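Local coordinates for 3-oxoacyl-[acyl-carrier-protein] synthase 2 (Rickettsia rickettsii, PDB 4JGA) that probably catalyses the condensation of malonyl-acyl carrier protein with a growing acyl chain, the elongating step of bacterial fatty acid synthesis, at residues 24-29 against 98-103; 48-53 against 214-219; 58-63 against 233-238; 184-189 against 423-428. All blocks are in the same frame, centred on the assembly; numbering follows the deposited sequence.

Contact 1: residues 24-29 against 98-103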
loop_
_atom_site.group_PDB
_atom_site.type_symbol
_atom_site.label_atom_id
_atom_site.label_comp_id
_atom_site.label_asym_id
_atom_site.label_seq_id
_atom_site.Cartn_x
_atom_site.Cartn_y
_atom_site.Cartn_z
ATOM N N GLY A 24 13.744 5.722 14.271
ATOM C CA GLY A 24 13.120 4.716 15.145
ATOM C C GLY A 24 13.358 3.306 14.632
ATOM O O GLY A 24 13.176 3.043 13.423
ATOM N N LEU A 25 13.734 2.393 15.538
ATOM C CA LEU A 25 14.060 1.014 15.160
ATOM C C LEU A 25 13.597 -0.012 16.172
ATOM O O LEU A 25 13.783 0.164 17.374
ATOM C CB LEU A 25 15.579 0.847 14.980
ATOM C CG LEU A 25 16.195 1.333 13.701
ATOM C CD1 LEU A 25 17.716 1.239 13.810
ATOM C CD2 LEU A 25 15.703 0.546 12.489
ATOM N N VAL A 26 13.001 -1.093 15.670
ATOM C CA VAL A 26 12.828 -2.339 16.414
ATOM C C VAL A 26 13.362 -3.451 15.525
ATOM O O VAL A 26 12.810 -3.706 14.448
ATOM C CB VAL A 26 11.371 -2.635 16.760
ATOM C CG1 VAL A 26 11.253 -3.946 17.522
ATOM C CG2 VAL A 26 10.815 -1.496 17.605
ATOM N N THR A 27 14.461 -4.064 15.947
ATOM C CA THR A 27 15.152 -5.045 15.102
ATOM C C THR A 27 15.584 -6.279 15.907
ATOM O O THR A 27 15.551 -6.273 17.130
ATOM C CB THR A 27 16.403 -4.444 14.422
ATOM O OG1 THR A 27 17.486 -4.395 15.356
ATOM C CG2 THR A 27 16.112 -3.043 13.814
ATOM N N PRO A 28 15.954 -7.350 15.219
ATOM C CA PRO A 28 16.444 -8.527 15.885
ATOM C C PRO A 28 17.761 -8.310 16.691
ATOM O O PRO A 28 18.161 -9.197 17.428
ATOM C CB PRO A 28 16.693 -9.492 14.736
ATOM C CG PRO A 28 15.692 -9.111 13.734
ATOM C CD PRO A 28 15.661 -7.619 13.803
ATOM N N VAL A 29 18.412 -7.158 16.553
ATOM C CA VAL A 29 19.545 -6.852 17.430
ATOM C C VAL A 29 19.341 -5.620 18.303
ATOM O O VAL A 29 20.288 -5.095 18.845
ATOM C CB VAL A 29 20.844 -6.750 16.644
ATOM C CG1 VAL A 29 21.147 -8.085 15.992
ATOM C CG2 VAL A 29 20.775 -5.651 15.601
ATOM N N GLY A 98 5.608 -1.337 14.430
ATOM C CA GLY A 98 5.496 -0.068 13.690
ATOM C C GLY A 98 5.246 1.101 14.638
ATOM O O GLY A 98 5.889 2.131 14.535
ATOM N N VAL A 99 4.322 0.940 15.554
ATOM C CA VAL A 99 3.994 2.002 16.495
ATOM C C VAL A 99 5.189 2.272 17.410
ATOM O O VAL A 99 5.489 3.417 17.698
ATOM C CB VAL A 99 2.733 1.674 17.300
ATOM C CG1 VAL A 99 2.486 2.719 18.384
ATOM C CG2 VAL A 99 1.510 1.636 16.383
ATOM N N ALA A 100 5.879 1.220 17.812
ATOM C CA ALA A 100 7.058 1.381 18.637
ATOM C C ALA A 100 8.168 2.172 17.897
ATOM O O ALA A 100 8.736 3.120 18.444
ATOM C CB ALA A 100 7.560 0.020 19.106
ATOM N N ALA A 101 8.467 1.785 16.660
ATOM C CA ALA A 101 9.492 2.492 15.899
ATOM C C ALA A 101 9.078 3.968 15.624
ATOM O O ALA A 101 9.896 4.884 15.703
ATOM C CB ALA A 101 9.810 1.760 14.611
ATOM N N ALA A 102 7.819 4.193 15.316
ATOM C CA ALA A 102 7.344 5.530 15.019
ATOM C C ALA A 102 7.373 6.405 16.276
ATOM O O ALA A 102 7.687 7.574 16.202
ATOM C CB ALA A 102 5.949 5.483 14.462
ATOM N N THR A 103 7.061 5.806 17.417
ATOM C CA THR A 103 7.074 6.530 18.681
ATOM C C THR A 103 8.514 7.007 18.976
ATOM O O THR A 103 8.724 8.191 19.256
ATOM C CB THR A 103 6.534 5.673 19.831
ATOM O OG1 THR A 103 5.138 5.392 19.592
ATOM C CG2 THR A 103 6.717 6.402 21.166
#
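With CG1 anti to the backbone N (chi1 180°), Val26 is turned so that its other methyl, CG2, reaches helix 98-103. CG2 lies 3.9 Å from Ala100 CB and 4.1 Å from Ala101 N, resting on the helix backbone as much as on a side chain. Two residues earlier the strand meets the helix without any side chain of its own. Gly24 CA approaches Ala101 O to 3.3 Å, and its C-H points almost straight at the oxygen (167° at the hydrogen). Ala101 CB flanks the following peptide, 3.8 Å from Gly24 O and 4.1 Å from Leu25 N. That buried N-H is taken up by Glu104 OE1, one residue beyond the helical segment. Glycine and alanines at the interface let the two axes pass within 6.1 Å at an angle of 146°, so the helix runs roughly against the strand. This is a helix-on-sheet layer of the thiolase fold: strand 18-26 is an inner strand of the large mixed sheet, and helix 93-109 packs on one side of it. Leu25 points away from this helix and packs on Val371, Ile374 and Phe375 of helix 368-382. Around the methyl contact, Val26 also packs on Ile66 and Ala100 on Phe74 and Phe79, while the backbone of Val26 is hydrogen-bonded to Ala258 of the neighbouring strand 257-265.

Contact 2: residues 48-53 against 214-219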
loop_
_atom_site.group_PDB
_atom_site.type_symbol
_atom_site.label_atom_id
_atom_site.label_comp_id
_atom_site.label_asym_id
_atom_site.label_seq_id
_atom_site.Cartn_x
_atom_site.Cartn_y
_atom_site.Cartn_z
ATOM N N LYS A 48 18.156 -16.380 15.152
ATOM C CA LYS A 48 18.031 -17.468 16.151
ATOM C C LYS A 48 16.984 -18.513 15.762
ATOM O O LYS A 48 16.299 -18.390 14.729
ATOM C CB LYS A 48 17.808 -16.979 17.611
ATOM C CG LYS A 48 17.006 -15.714 17.784
ATOM C CD LYS A 48 17.186 -15.067 19.140
ATOM C CE LYS A 48 16.701 -13.620 19.082
ATOM N NZ LYS A 48 17.604 -12.687 18.325
ATOM N N THR A 49 16.961 -19.577 16.562
ATOM C CA THR A 49 16.009 -20.637 16.423
ATOM C C THR A 49 14.601 -20.108 16.745
ATOM O O THR A 49 14.394 -19.399 17.717
ATOM C CB THR A 49 16.392 -21.807 17.347
ATOM O OG1 THR A 49 17.581 -22.441 16.829
ATOM C CG2 THR A 49 15.290 -22.827 17.432
ATOM N N ILE A 50 13.648 -20.455 15.901
ATOM C CA ILE A 50 12.260 -20.153 16.135
ATOM C C ILE A 50 11.774 -21.038 17.264
ATOM O O ILE A 50 11.945 -22.240 17.223
ATOM C CB ILE A 50 11.405 -20.441 14.883
ATOM C CG1 ILE A 50 11.792 -19.467 13.774
ATOM C CG2 ILE A 50 9.908 -20.338 15.196
ATOM C CD1 ILE A 50 11.340 -19.898 12.400
ATOM N N THR A 51 11.167 -20.421 18.270
ATOM C CA THR A 51 10.594 -21.178 19.391
ATOM C C THR A 51 9.083 -20.939 19.632
ATOM O O THR A 51 8.455 -21.753 20.273
ATOM C CB THR A 51 11.357 -20.861 20.683
ATOM O OG1 THR A 51 11.371 -19.450 20.854
ATOM C CG2 THR A 51 12.806 -21.355 20.620
ATOM N N GLU A 52 8.503 -19.849 19.129
ATOM C CA GLU A 52 7.102 -19.514 19.454
ATOM C C GLU A 52 6.082 -20.477 18.835
ATOM O O GLU A 52 4.923 -20.468 19.227
ATOM C CB GLU A 52 6.749 -18.078 18.986
ATOM N N PHE A 53 6.491 -21.282 17.855
ATOM C CA PHE A 53 5.581 -22.254 17.283
ATOM C C PHE A 53 6.364 -23.452 16.794
ATOM O O PHE A 53 7.589 -23.411 16.692
ATOM C CB PHE A 53 4.704 -21.638 16.166
ATOM C CG PHE A 53 5.487 -21.017 15.035
ATOM C CD1 PHE A 53 5.938 -21.781 13.974
ATOM C CD2 PHE A 53 5.779 -19.665 15.036
ATOM C CE1 PHE A 53 6.657 -21.202 12.931
ATOM C CE2 PHE A 53 6.492 -19.080 13.987
ATOM C CZ PHE A 53 6.935 -19.857 12.939
ATOM N N ALA A 214 5.897 -8.534 10.576
ATOM C CA ALA A 214 5.892 -9.647 11.501
ATOM C C ALA A 214 5.479 -10.889 10.734
ATOM O O ALA A 214 4.376 -11.393 10.891
ATOM C CB ALA A 214 4.940 -9.383 12.661
ATOM N N PRO A 215 6.375 -11.387 9.876
ATOM C CA PRO A 215 5.974 -12.405 8.936
ATOM C C PRO A 215 6.336 -13.825 9.369
ATOM O O PRO A 215 6.032 -14.780 8.640
ATOM C CB PRO A 215 6.813 -12.046 7.739
ATOM C CG PRO A 215 8.139 -11.666 8.364
ATOM C CD PRO A 215 7.772 -10.991 9.661
ATOM N N VAL A 216 6.992 -13.968 10.516
ATOM C CA VAL A 216 7.470 -15.266 10.949
ATOM C C VAL A 216 6.333 -16.009 11.670
ATOM O O VAL A 216 6.228 -15.985 12.903
ATOM C CB VAL A 216 8.731 -15.160 11.835
ATOM C CG1 VAL A 216 9.300 -16.542 12.136
ATOM C CG2 VAL A 216 9.781 -14.287 11.141
ATOM N N THR A 217 5.492 -16.650 10.859
ATOM C CA THR A 217 4.393 -17.490 11.308
ATOM C C THR A 217 4.479 -18.818 10.557
ATOM O O THR A 217 5.230 -18.944 9.556
ATOM C CB THR A 217 3.016 -16.825 11.008
ATOM O OG1 THR A 217 2.629 -17.086 9.646
ATOM C CG2 THR A 217 3.095 -15.323 11.228
ATOM N N PRO A 218 3.675 -19.812 10.994
ATOM C CA PRO A 218 3.752 -21.112 10.321
ATOM C C PRO A 218 3.478 -21.005 8.808
ATOM O O PRO A 218 4.230 -21.545 7.975
ATOM C CB PRO A 218 2.649 -21.924 11.030
ATOM C CG PRO A 218 2.560 -21.333 12.409
ATOM C CD PRO A 218 2.782 -19.852 12.172
ATOM N N VAL A 219 2.437 -20.280 8.445
ATOM C CA VAL A 219 2.072 -20.183 7.019
ATOM C C VAL A 219 3.037 -19.265 6.256
ATOM O O VAL A 219 3.338 -19.501 5.086
ATOM C CB VAL A 219 0.601 -19.786 6.823
ATOM C CG1 VAL A 219 0.416 -18.290 6.942
ATOM C CG2 VAL A 219 0.093 -20.242 5.453
#
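Thr217 OG1 is gripped by two groups, Glu137 OE1 and the backbone N of Gly220; the second bond makes Thr217 the N-cap of helix 218-226. The other carboxylate oxygen of Glu137 takes the N-H of Val219, so one acid secures both the cap and the first turn. Against this fixed backbone lies Phe53, whose CZ comes 3.6 Å from Thr217 C. Its ring is sandwiched. Pro218 CD stands over the centre of one face, 3.9 Å from the centroid and only 3° off the normal, a CH-pi contact, while Ile50 CG2 covers the rim of the opposite face. Ile50 and Phe53 follow strand 47-49, which pairs antiparallel with 62-64, and they pack on the loop leading from strand 206-213 of the large sheet into helix 218-226. At the ring edge, CE2 meets Val216 O at 3.3 Å, close to the ring plane. Val216 is the centre of an inverse gamma turn in this loop. With its CG1 anti to the backbone N (chi1 -173°), that methyl sits 3.9 Å from Ile50 CD1. The helix start so capped lies at the subunit interface, where Val219 packs on Phe155 of the second subunit.

Contact 3: residues 58-63 against 233-238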
loop_
_atom_site.group_PDB
_atom_site.type_symbol
_atom_site.label_atom_id
_atom_site.label_comp_id
_atom_site.label_asym_id
_atom_site.label_seq_id
_atom_site.Cartn_x
_atom_site.Cartn_y
_atom_site.Cartn_z
ATOM N N LEU A 58 8.822 -27.816 9.310
ATOM C CA LEU A 58 9.330 -26.746 8.452
ATOM C C LEU A 58 10.812 -26.911 8.172
ATOM O O LEU A 58 11.603 -27.124 9.087
ATOM C CB LEU A 58 9.100 -25.400 9.114
ATOM C CG LEU A 58 7.627 -25.036 9.246
ATOM C CD1 LEU A 58 7.478 -23.800 10.119
ATOM C CD2 LEU A 58 7.013 -24.848 7.855
ATOM N N ALA A 59 11.175 -26.814 6.899
ATOM C CA ALA A 59 12.551 -27.006 6.470
ATOM C C ALA A 59 13.459 -25.868 6.903
ATOM O O ALA A 59 14.665 -26.053 7.036
ATOM C CB ALA A 59 12.606 -27.168 4.967
ATOM N N CYS A 60 12.897 -24.676 7.108
ATOM C CA CYS A 60 13.642 -23.546 7.704
ATOM C C CYS A 60 13.157 -23.315 9.129
ATOM O O CYS A 60 11.978 -23.209 9.365
ATOM C CB CYS A 60 13.466 -22.267 6.899
ATOM S SG CYS A 60 14.369 -20.858 7.614
ATOM N N LYS A 61 14.089 -23.289 10.076
ATOM C CA LYS A 61 13.750 -23.317 11.491
ATOM C C LYS A 61 14.294 -22.098 12.224
ATOM O O LYS A 61 14.299 -22.066 13.446
ATOM C CB LYS A 61 14.312 -24.597 12.129
ATOM C CG LYS A 61 13.712 -25.871 11.545
ATOM C CD LYS A 61 14.454 -27.114 12.003
ATOM C CE LYS A 61 14.063 -28.307 11.155
ATOM N NZ LYS A 61 12.635 -28.687 11.335
ATOM N N ILE A 62 14.742 -21.096 11.469
ATOM C CA ILE A 62 15.452 -19.951 12.058
ATOM C C ILE A 62 14.896 -18.642 11.516
ATOM O O ILE A 62 14.247 -18.624 10.487
ATOM C CB ILE A 62 16.958 -19.990 11.739
ATOM C CG1 ILE A 62 17.192 -20.028 10.218
ATOM C CG2 ILE A 62 17.612 -21.189 12.426
ATOM C CD1 ILE A 62 18.631 -19.768 9.776
ATOM N N ALA A 63 15.183 -17.559 12.218
ATOM C CA ALA A 63 14.716 -16.255 11.809
ATOM C C ALA A 63 15.413 -15.176 12.622
ATOM O O ALA A 63 15.931 -15.451 13.698
ATOM C CB ALA A 63 13.190 -16.144 11.971
ATOM N N LYS A 233 19.733 -24.865 5.112
ATOM C CA LYS A 233 20.917 -25.651 5.389
ATOM C C LYS A 233 21.732 -25.221 6.652
ATOM O O LYS A 233 22.692 -25.889 7.020
ATOM C CB LYS A 233 21.847 -25.624 4.145
ATOM N N TYR A 234 21.374 -24.127 7.312
ATOM C CA TYR A 234 22.117 -23.691 8.500
ATOM C C TYR A 234 21.240 -23.653 9.755
ATOM O O TYR A 234 21.499 -22.839 10.659
ATOM C CB TYR A 234 22.710 -22.300 8.276
ATOM C CG TYR A 234 23.975 -22.260 7.441
ATOM C CD1 TYR A 234 23.899 -22.248 6.056
ATOM C CD2 TYR A 234 25.229 -22.203 8.034
ATOM C CE1 TYR A 234 25.033 -22.205 5.276
ATOM C CE2 TYR A 234 26.384 -22.140 7.264
ATOM C CZ TYR A 234 26.269 -22.136 5.881
ATOM O OH TYR A 234 27.383 -22.082 5.103
ATOM N N ASN A 235 20.241 -24.532 9.854
ATOM C CA ASN A 235 19.366 -24.555 11.038
ATOM C C ASN A 235 20.109 -24.850 12.360
ATOM O O ASN A 235 19.684 -24.379 13.420
ATOM C CB ASN A 235 18.233 -25.565 10.884
ATOM C CG ASN A 235 17.215 -25.150 9.836
ATOM O OD1 ASN A 235 16.924 -23.960 9.631
ATOM N ND2 ASN A 235 16.625 -26.140 9.196
ATOM N N ASP A 236 21.202 -25.593 12.289
ATOM C CA ASP A 236 22.035 -25.873 13.465
ATOM C C ASP A 236 23.007 -24.762 13.811
ATOM O O ASP A 236 23.521 -24.731 14.924
ATOM C CB ASP A 236 22.819 -27.154 13.247
ATOM C CG ASP A 236 21.896 -28.349 13.063
ATOM O OD1 ASP A 236 20.821 -28.362 13.676
ATOM O OD2 ASP A 236 22.225 -29.275 12.303
ATOM N N ASN A 237 23.236 -23.836 12.882
ATOM C CA ASN A 237 24.121 -22.692 13.134
ATOM C C ASN A 237 23.493 -21.424 12.573
ATOM O O ASN A 237 23.971 -20.885 11.577
ATOM C CB ASN A 237 25.490 -22.912 12.474
ATOM C CG ASN A 237 26.245 -24.077 13.045
ATOM O OD1 ASN A 237 27.198 -23.889 13.779
ATOM N ND2 ASN A 237 25.838 -25.296 12.696
ATOM N N PRO A 238 22.406 -20.950 13.210
ATOM C CA PRO A 238 21.582 -19.854 12.690
ATOM C C PRO A 238 22.370 -18.593 12.319
ATOM O O PRO A 238 22.067 -17.969 11.310
ATOM C CB PRO A 238 20.611 -19.551 13.833
ATOM C CG PRO A 238 20.591 -20.761 14.678
ATOM C CD PRO A 238 21.876 -21.495 14.479
#
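The carboxamide of Asn235 is laid flat beneath the side chain of Lys61, whose CB, CG and CD pass over one face, with CB 3.7 Å from Asn235 CG and CD 3.7 Å from Asn235 ND2. Both ends of the amide are bonded to the same short piece of backbone. ND2 donates to Ala59 O at 2.9 Å with a fairly straight N-H (164°), and that oxygen lies almost in the amide plane. OD1 accepts from Lys61 N, also at 2.9 Å, but this donor comes from well above the carbonyl plane, 52° out of it, on the face where the lysine chain lies. The two bonds fix the rotation of the amide and satisfy the backbone on either side of Cys60. The lysine itself does not stop at the asparagine: bent at its last torsion, it carries NZ back to Leu58 O and to Thr55 O. Beyond the amide the contact turns apolar, and Ile62 CG2 packs 3.7 Å from Pro238 CB. Ile47 joins this patch from the neighbouring strand 47-49. Asn235 sits at the second position of a type I beta turn closed by Asn237 N to Tyr234 O, while the Tyr234 hydroxyl leads elsewhere, to Asp248. By donating to Ala59 O and accepting from Lys61 N, the Asn235 amide brackets Cys60, and so pins a type I turn of the loop between helix 218-226 and strand 257-265 onto the chain entering strand 62-64 of the small antiparallel sheet.

Contact 4: residues 184-189 against 423-428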
loop_
_atom_site.group_PDB
_atom_site.type_symbol
_atom_site.label_atom_id
_atom_site.label_comp_id
_atom_site.label_asym_id
_atom_site.label_seq_id
_atom_site.Cartn_x
_atom_site.Cartn_y
_atom_site.Cartn_z
ATOM N N ALA A 184 5.992 -5.274 -1.270
ATOM C CA ALA A 184 6.718 -6.432 -0.863
ATOM C C ALA A 184 8.038 -6.047 -0.179
ATOM O O ALA A 184 8.049 -5.214 0.696
ATOM C CB ALA A 184 6.935 -7.332 -2.078
ATOM N N CYS A 185 9.159 -6.617 -0.610
ATOM C CA CYS A 185 10.451 -6.346 0.013
ATOM C C CYS A 185 11.048 -4.963 -0.276
ATOM O O CYS A 185 12.108 -4.614 0.277
ATOM C CB CYS A 185 11.427 -7.498 -0.298
ATOM S SG CYS A 185 10.812 -8.961 0.585
ATOM N N SER A 186 10.373 -4.157 -1.088
ATOM C CA SER A 186 10.797 -2.786 -1.315
ATOM C C SER A 186 9.980 -1.748 -0.501
ATOM O O SER A 186 10.264 -0.523 -0.536
ATOM C CB SER A 186 10.660 -2.441 -2.783
ATOM O OG SER A 186 11.482 -3.223 -3.626
ATOM N N THR A 187 8.984 -2.230 0.235
ATOM C CA THR A 187 7.999 -1.377 0.919
ATOM C C THR A 187 8.597 -0.183 1.678
ATOM O O THR A 187 8.141 0.944 1.491
ATOM C CB THR A 187 7.147 -2.215 1.877
ATOM O OG1 THR A 187 6.325 -3.113 1.109
ATOM C CG2 THR A 187 6.260 -1.360 2.766
ATOM N N GLY A 188 9.568 -0.439 2.553
ATOM C CA GLY A 188 10.091 0.577 3.448
ATOM C C GLY A 188 10.817 1.676 2.716
ATOM O O GLY A 188 10.811 2.836 3.150
ATOM N N ALA A 189 11.400 1.317 1.582
ATOM C CA ALA A 189 12.070 2.282 0.701
ATOM C C ALA A 189 11.079 3.129 -0.098
ATOM O O ALA A 189 11.211 4.360 -0.170
ATOM C CB ALA A 189 13.023 1.572 -0.228
ATOM N N GLY A 423 7.370 -9.217 -7.591
ATOM C CA GLY A 423 6.679 -8.407 -8.558
ATOM C C GLY A 423 7.622 -7.582 -9.399
ATOM O O GLY A 423 7.172 -6.738 -10.147
ATOM N N GLY A 424 8.921 -7.816 -9.248
ATOM C CA GLY A 424 9.938 -7.040 -9.900
ATOM C C GLY A 424 10.015 -5.561 -9.523
ATOM O O GLY A 424 10.432 -4.741 -10.330
ATOM N N THR A 425 9.695 -5.221 -8.289
ATOM C CA THR A 425 9.625 -3.822 -7.918
ATOM C C THR A 425 10.961 -3.397 -7.255
ATOM O O THR A 425 11.498 -4.142 -6.438
ATOM C CB THR A 425 8.397 -3.533 -7.034
ATOM O OG1 THR A 425 8.353 -2.135 -6.740
ATOM C CG2 THR A 425 8.401 -4.360 -5.706
ATOM N N ASN A 426 11.500 -2.249 -7.641
ATOM C CA ASN A 426 12.824 -1.805 -7.179
ATOM C C ASN A 426 12.772 -0.379 -6.689
ATOM O O ASN A 426 12.147 0.480 -7.323
ATOM C CB ASN A 426 13.847 -1.859 -8.296
ATOM C CG ASN A 426 13.845 -3.203 -9.012
ATOM O OD1 ASN A 426 14.389 -4.182 -8.508
ATOM N ND2 ASN A 426 13.216 -3.257 -10.167
ATOM N N ALA A 427 13.407 -0.142 -5.550
ATOM C CA ALA A 427 13.531 1.206 -5.044
ATOM C C ALA A 427 14.966 1.461 -4.558
ATOM O O ALA A 427 15.561 0.601 -3.877
ATOM C CB ALA A 427 12.527 1.440 -3.935
ATOM N N SER A 428 15.503 2.622 -4.922
ATOM C CA SER A 428 16.814 3.085 -4.442
ATOM C C SER A 428 16.685 4.497 -3.894
ATOM O O SER A 428 15.972 5.348 -4.475
ATOM C CB SER A 428 17.854 3.071 -5.558
ATOM O OG SER A 428 18.128 1.738 -5.941
#
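One serine hydroxyl reaches the backbone of two neighbouring strands: Ser186 OG lies 3.0 Å from Thr425 O and makes a weak hydrogen bond to Ser419 O of strand 414-421. The torsion of the serine (chi1 -63°) puts OG beside its own backbone N and directs it at strand 425-428. The same OG lies 3.9 Å from Thr425 CG2, so a methyl flanks the polar contact. One helical turn on, the packing is purely apolar, with Ala189 CB and Ala427 CB meeting at 3.7 Å; such small groups allow the helix start to lie close on the strand. The strand begins at a G1 beta bulge in which Gly424 and Thr425 both face Gly421. Thr425 OG1 is hydrogen-bonded to Asn178 O of the second subunit, so the start of this strand lies at the subunit interface. Next to Ser186, Cys185 packs on His326 and His363, a grouping consistent with the Cys-His-His centre of this condensing-enzyme family in the thiolase fold. The side chain of Ala189 is about 7 Å from a bound potassium ion, and Ser428 OG bonds Asn418 OD1 of that metal site. One buried serine hydroxyl thus supplies the polar contact across the two segments and the alanine methyls meet beside it, so that the start of helix 187-200 rests closely on strand 425-432, inside the large sheet.

In the fold
Contacts 1 and 4 are buried, each packing a helix on the large mixed sheet, on opposite sides of the chain's centre. Both rely on small residues; contact 1 adds a C-H to carbonyl approach, contact 4 a serine hydroxyl facing a backbone carbonyl and a partner from the second subunit. Contacts 2 and 3 lie farther out, partly buried, and share the two-stranded sheet of 47-49 and 62-64. Lys48 N to Ala63 O (2.8 Å) and Ile50 N to Lys61 O (3.0 Å) probably join them. Contact 2 has an aromatic ring between Pro218 and Ile50, contact 3 an amide held by two hydrogen bonds. Contacts 1 and 2 also touch, where Lys48 NZ lies 3.6 Å from Pro28 O.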